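PDB 6J18: ESX-5 secretion system protein EccC5 from Mycobacterium tuberculosis, which forms part of the ESX-5 type VII secretion machine that exports EsxN and a number of PE_PGRS and PPE proteins, this piece being a C-terminal FtsK/SpoIIIE-type ATPase domain. Local coordinates for residues L96-R101 with I240-F245; A265-M270 with F278-M283. All coordinates share one frame; numbering follows the deposited sequence.

Interaction 1: residues L96-R101 with I240-F245; sequences LMVTGR and IVTRTF
With OG1 of T99 trans to its own backbone N (chi1 -167°) and CG of F245 likewise anti to its N (chi1 -171°), which brings CD1 to the threonine, segments 96-101 and 240-245 meet through side chains as well as backbone. OG1 of T99 gives its proton to the carbonyl O of R243 at 2.9 Å, approaching from above the carbonyl plane. The same OG1 lies at the edge of the F245 ring, 3.7 Å from CD1, and the methyl CG2 of T99 is 3.8 Å from that CD1. A short, beta-branched threonine suits the place, because one arm can bond while the other packs.

Behind this point the strands pair in parallel: V241 N bonds to L96 O at 3.0 Å, V98 N to V241 O at 2.9 Å, and R243 N to V98 O at 2.9 Å. Past the threonine, F245 N reaches G100 O at 2.9 Å, and CB of F245 sits 3.4 Å from the carbonyl carbon of G100. On the V98 face, the methyl CG2 of T242 packs on V98 CB, while OG1 of T242 bonds to the D209 carboxylate and the backbone N of D210. The T99 hydroxyl thus adds a side-chain bond to the backbone ones, linking strand 237-244 to the residue just before G100 and R101, which are predicted to bind ATP.

Interaction 2: residues A265-M270 with F278-M283; sequences APLLVM and FIRGKM
A classic beta bulge, in which I279 and R280 both face M283, shapes the hairpin whose side chains meet strand 267-269. The hairpin closes with a type II' turn from R280 to M283, and G281 accepts the positive phi (63°) of its first corner. The bulge sends two successive side chains the same way, I279 to apolar side chains and R280 to a carbonyl.

R280 makes the polar half in the conformer described; a second was modelled, so this grip may be held only part of the time. Its chain, bent at chi2 and chi3, brings NH1 to the carbonyl O of A265 at 2.7 Å, with an N-H...O angle of 162° and the oxygen in the guanidinium plane; NH2 adds a weak bond to that oxygen. L267 CB lies over one face of the guanidinium, 3.7 Å from NH2, giving the flat cation apolar cover. The apolar half is I279: its CG2, trans to the backbone N, meets CD2 of L267 at 3.6 Å and CG2 of V269 at 4.2 Å. Branched residues suit this patch, whose leucine and valine are buried and whose isoleucine is partly exposed.

Strand 267-269 runs between strands 96-100 and 292-296 of the main sheet. R280 also touches M97 on the former and bonds through NE to the A297 carbonyl, while I279 and M283 pack against M296 on the latter.

Strand 96-100 is the shared element: interaction 1 uses one edge of it, and the strand of interaction 2 lies along the other. The two centres are 11 Å apart, joined by probable backbone hydrogen bonds from L268 N to M97 O at 2.8 Å and from M270 N to T99 O at 2.7 Å, with M97 CB packed 3.6 Å from L267 CD1. Interaction 1 borders the nucleotide: the side chain of T244 is about 5 Å from the bound ATP, and that of T242 about 6 Å from the magnesium ion. Interaction 2 lies farther off, with the V269 side chain about 12 Å from ATP.

Interaction 1: residues L96-R101 with I240-F245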
loop_
_atom_site.group_PDB
_atom_site.type_symbol
_atom_site.label_atom_id
_atom_site.label_comp_id
_atom_site.label_asym_id
_atom_site.label_seq_id
_atom_site.Cartn_x
_atom_site.Cartn_y
_atom_site.Cartn_z
ATOM N N LEU A 96 -1.491 -3.177 2.567
ATOM C CA LEU A 96 -1.292 -4.157 1.505
ATOM C C LEU A 96 0.177 -4.546 1.376
ATOM O O LEU A 96 1.061 -3.688 1.396
ATOM C CB LEU A 96 -1.801 -3.622 0.164
ATOM C CG LEU A 96 -1.490 -4.509 -1.048
ATOM C CD1 LEU A 96 -2.181 -5.863 -0.922
ATOM C CD2 LEU A 96 -1.871 -3.826 -2.355
ATOM N N MET A 97 0.428 -5.846 1.250
ATOM C CA MET A 97 1.759 -6.353 0.934
ATOM C C MET A 97 1.741 -7.041 -0.427
ATOM O O MET A 97 0.784 -7.739 -0.763
ATOM C CB MET A 97 2.248 -7.328 2.007
ATOM C CG MET A 97 2.649 -6.680 3.318
ATOM S SD MET A 97 3.280 -7.882 4.508
ATOM C CE MET A 97 1.835 -8.912 4.746
ATOM N N VAL A 98 2.793 -6.836 -1.211
ATOM C CA VAL A 98 2.910 -7.470 -2.520
ATOM C C VAL A 98 4.270 -8.141 -2.671
ATOM O O VAL A 98 5.302 -7.531 -2.400
ATOM C CB VAL A 98 2.721 -6.455 -3.671
ATOM C CG1 VAL A 98 2.752 -7.166 -5.018
ATOM C CG2 VAL A 98 1.415 -5.687 -3.506
ATOM N N THR A 99 4.273 -9.397 -3.102
ATOM C CA THR A 99 5.526 -10.108 -3.325
ATOM C C THR A 99 5.466 -10.949 -4.596
ATOM O O THR A 99 4.387 -11.289 -5.081
ATOM C CB THR A 99 5.886 -11.009 -2.124
ATOM O OG1 THR A 99 7.244 -11.455 -2.245
ATOM C CG2 THR A 99 4.955 -12.211 -2.050
ATOM N N GLY A 100 6.639 -11.270 -5.135
ATOM C CA GLY A 100 6.739 -12.055 -6.350
ATOM C C GLY A 100 8.157 -12.041 -6.889
ATOM O O GLY A 100 8.989 -11.250 -6.442
ATOM N N ARG A 101 8.439 -12.919 -7.844
ATOM C CA ARG A 101 9.774 -13.012 -8.422
ATOM C C ARG A 101 10.068 -11.812 -9.323
ATOM O O ARG A 101 9.221 -10.932 -9.488
ATOM C CB ARG A 101 9.929 -14.327 -9.193
ATOM C CG ARG A 101 9.865 -15.560 -8.297
ATOM C CD ARG A 101 10.160 -16.851 -9.050
ATOM N NE ARG A 101 9.065 -17.250 -9.929
ATOM C CZ ARG A 101 8.909 -18.478 -10.416
ATOM N NH1 ARG A 101 9.777 -19.432 -10.104
ATOM N NH2 ARG A 101 7.885 -18.756 -11.211
ATOM N N ILE A 240 1.709 0.437 2.318
ATOM C CA ILE A 240 1.690 -0.395 1.120
ATOM C C ILE A 240 3.122 -0.714 0.693
ATOM O O ILE A 240 3.873 0.177 0.296
ATOM C CB ILE A 240 0.934 0.295 -0.029
ATOM C CG1 ILE A 240 -0.467 0.704 0.434
ATOM C CG2 ILE A 240 0.832 -0.630 -1.225
ATOM C CD1 ILE A 240 -1.242 1.506 -0.586
ATOM N N VAL A 241 3.494 -1.989 0.784
ATOM C CA VAL A 241 4.887 -2.405 0.629
ATOM C C VAL A 241 5.052 -3.555 -0.368
ATOM O O VAL A 241 4.209 -4.450 -0.439
ATOM C CB VAL A 241 5.483 -2.837 1.996
ATOM C CG1 VAL A 241 6.928 -3.276 1.852
ATOM C CG2 VAL A 241 5.377 -1.706 3.005
ATOM N N THR A 242 6.136 -3.522 -1.139
ATOM C CA THR A 242 6.493 -4.640 -2.006
ATOM C C THR A 242 7.844 -5.235 -1.617
ATOM O O THR A 242 8.707 -4.546 -1.071
ATOM C CB THR A 242 6.550 -4.228 -3.489
ATOM O OG1 THR A 242 7.701 -3.404 -3.717
ATOM C CG2 THR A 242 5.290 -3.479 -3.889
ATOM N N ARG A 243 8.019 -6.522 -1.902
ATOM C CA ARG A 243 9.292 -7.195 -1.674
ATOM C C ARG A 243 9.491 -8.315 -2.684
ATOM O O ARG A 243 8.540 -9.001 -3.052
ATOM C CB ARG A 243 9.365 -7.762 -0.254
ATOM C CG ARG A 243 10.741 -8.302 0.118
ATOM C CD ARG A 243 10.684 -9.207 1.337
ATOM N NE ARG A 243 12.019 -9.579 1.799
ATOM C CZ ARG A 243 12.773 -10.521 1.240
ATOM N NH1 ARG A 243 12.329 -11.195 0.187
ATOM N NH2 ARG A 243 13.975 -10.787 1.733
ATOM N N THR A 244 10.730 -8.495 -3.134
ATOM C CA THR A 244 11.065 -9.626 -3.990
ATOM C C THR A 244 10.810 -10.932 -3.240
ATOM O O THR A 244 10.959 -10.995 -2.020
ATOM C CB THR A 244 12.526 -9.569 -4.465
ATOM O OG1 THR A 244 13.385 -9.307 -3.349
ATOM C CG2 THR A 244 12.703 -8.464 -5.497
ATOM N N PHE A 245 10.422 -11.968 -3.973
ATOM C CA PHE A 245 9.973 -13.211 -3.356
ATOM C C PHE A 245 11.123 -14.054 -2.812
ATOM O O PHE A 245 10.931 -14.853 -1.895
ATOM C CB PHE A 245 9.157 -14.025 -4.360
ATOM C CG PHE A 245 8.475 -15.218 -3.761
ATOM C CD1 PHE A 245 7.398 -15.060 -2.906
ATOM C CD2 PHE A 245 8.897 -16.497 -4.070
ATOM C CE1 PHE A 245 6.764 -16.157 -2.358
ATOM C CE2 PHE A 245 8.263 -17.595 -3.533
ATOM C CZ PHE A 245 7.199 -17.427 -2.669
#

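Interaction 2: residues A265-M270 with F278-M283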
loop_
_atom_site.group_PDB
_atom_site.type_symbol
_atom_site.label_atom_id
_atom_site.label_comp_id
_atom_site.label_asym_id
_atom_site.label_seq_id
_atom_site.Cartn_x
_atom_site.Cartn_y
_atom_site.Cartn_z
ATOM N N ALA A 265 -2.811 -8.072 7.194
ATOM C CA ALA A 265 -2.884 -7.300 5.959
ATOM C C ALA A 265 -2.970 -8.228 4.753
ATOM O O ALA A 265 -2.374 -9.306 4.754
ATOM C CB ALA A 265 -1.677 -6.377 5.835
ATOM N N PRO A 266 -3.729 -7.817 3.725
ATOM C CA PRO A 266 -3.812 -8.577 2.473
ATOM C C PRO A 266 -2.439 -8.768 1.839
ATOM O O PRO A 266 -1.645 -7.829 1.798
ATOM C CB PRO A 266 -4.704 -7.702 1.588
ATOM C CG PRO A 266 -5.517 -6.904 2.546
ATOM C CD PRO A 266 -4.617 -6.641 3.718
ATOM N N LEU A 267 -2.166 -9.975 1.359
ATOM C CA LEU A 267 -0.882 -10.278 0.744
ATOM C C LEU A 267 -1.062 -10.802 -0.676
ATOM O O LEU A 267 -1.592 -11.893 -0.882
ATOM C CB LEU A 267 -0.114 -11.296 1.588
ATOM C CG LEU A 267 1.196 -11.835 1.009
ATOM C CD1 LEU A 267 2.226 -10.732 0.861
ATOM C CD2 LEU A 267 1.734 -12.947 1.890
ATOM N N LEU A 268 -0.626 -10.013 -1.653
ATOM C CA LEU A 268 -0.676 -10.440 -3.043
ATOM C C LEU A 268 0.590 -11.198 -3.406
ATOM O O LEU A 268 1.674 -10.619 -3.476
ATOM C CB LEU A 268 -0.857 -9.247 -3.981
ATOM C CG LEU A 268 -1.029 -9.623 -5.456
ATOM C CD1 LEU A 268 -2.358 -10.330 -5.676
ATOM C CD2 LEU A 268 -0.909 -8.402 -6.356
ATOM N N VAL A 269 0.452 -12.499 -3.630
ATOM C CA VAL A 269 1.580 -13.311 -4.059
ATOM C C VAL A 269 1.542 -13.483 -5.570
ATOM O O VAL A 269 0.783 -14.298 -6.096
ATOM C CB VAL A 269 1.584 -14.691 -3.381
ATOM C CG1 VAL A 269 2.814 -15.486 -3.803
ATOM C CG2 VAL A 269 1.542 -14.534 -1.870
ATOM N N MET A 270 2.358 -12.704 -6.270
ATOM C CA MET A 270 2.398 -12.766 -7.724
ATOM C C MET A 270 3.218 -13.982 -8.156
ATOM O O MET A 270 3.291 -14.969 -7.420
ATOM C CB MET A 270 2.962 -11.461 -8.294
ATOM C CG MET A 270 2.309 -10.222 -7.670
ATOM S SD MET A 270 2.661 -8.642 -8.473
ATOM C CE MET A 270 1.710 -8.801 -9.982
ATOM N N PHE A 278 4.781 -23.068 2.398
ATOM C CA PHE A 278 3.502 -22.410 2.626
ATOM C C PHE A 278 3.702 -20.943 2.985
ATOM O O PHE A 278 4.537 -20.606 3.826
ATOM C CB PHE A 278 2.721 -23.121 3.731
ATOM C CG PHE A 278 2.322 -24.527 3.384
ATOM C CD1 PHE A 278 1.354 -24.768 2.422
ATOM C CD2 PHE A 278 2.910 -25.607 4.021
ATOM C CE1 PHE A 278 0.983 -26.060 2.100
ATOM C CE2 PHE A 278 2.542 -26.902 3.704
ATOM C CZ PHE A 278 1.577 -27.128 2.742
ATOM N N ILE A 279 2.930 -20.075 2.341
ATOM C CA ILE A 279 2.993 -18.645 2.610
ATOM C C ILE A 279 2.002 -18.284 3.713
ATOM O O ILE A 279 2.389 -17.811 4.781
ATOM C CB ILE A 279 2.696 -17.819 1.348
ATOM C CG1 ILE A 279 3.593 -18.272 0.193
ATOM C CG2 ILE A 279 2.888 -16.340 1.621
ATOM C CD1 ILE A 279 5.072 -18.252 0.522
ATOM N N ARG A 280 0.718 -18.500 3.437
ATOM C CA ARG A 280 -0.330 -18.294 4.430
ATOM C C ARG A 280 -1.303 -19.470 4.417
ATOM O O ARG A 280 -1.800 -19.864 3.361
ATOM C CB ARG A 280 -1.074 -16.978 4.174
ATOM C CG ARG A 280 -0.165 -15.759 4.081
ATOM C CD ARG A 280 -0.499 -14.715 5.135
ATOM N NE ARG A 280 -1.661 -13.913 4.766
ATOM C CZ ARG A 280 -1.700 -12.585 4.824
ATOM N NH1 ARG A 280 -2.801 -11.940 4.468
ATOM N NH2 ARG A 280 -0.640 -11.904 5.238
ATOM N N GLY A 281 -1.567 -20.033 5.592
ATOM C CA GLY A 281 -2.449 -21.181 5.700
ATOM C C GLY A 281 -1.905 -22.385 4.955
ATOM O O GLY A 281 -0.782 -22.820 5.203
ATOM N N LYS A 282 -2.701 -22.917 4.032
ATOM C CA LYS A 282 -2.292 -24.064 3.227
ATOM C C LYS A 282 -1.925 -23.647 1.805
ATOM O O LYS A 282 -1.861 -24.479 0.901
ATOM C CB LYS A 282 -3.403 -25.118 3.191
ATOM C CG LYS A 282 -3.478 -25.989 4.433
ATOM C CD LYS A 282 -2.092 -26.387 4.907
ATOM C CE LYS A 282 -2.146 -27.551 5.879
ATOM N NZ LYS A 282 -0.843 -27.730 6.577
ATOM N N MET A 283 -1.679 -22.355 1.616
ATOM C CA MET A 283 -1.409 -21.821 0.285
ATOM C C MET A 283 0.075 -21.573 0.039
ATOM O O MET A 283 0.752 -20.926 0.840
ATOM C CB MET A 283 -2.189 -20.523 0.069
ATOM C CG MET A 283 -3.699 -20.689 0.091
ATOM S SD MET A 283 -4.559 -19.108 -0.010
ATOM C CE MET A 283 -4.068 -18.357 1.540
#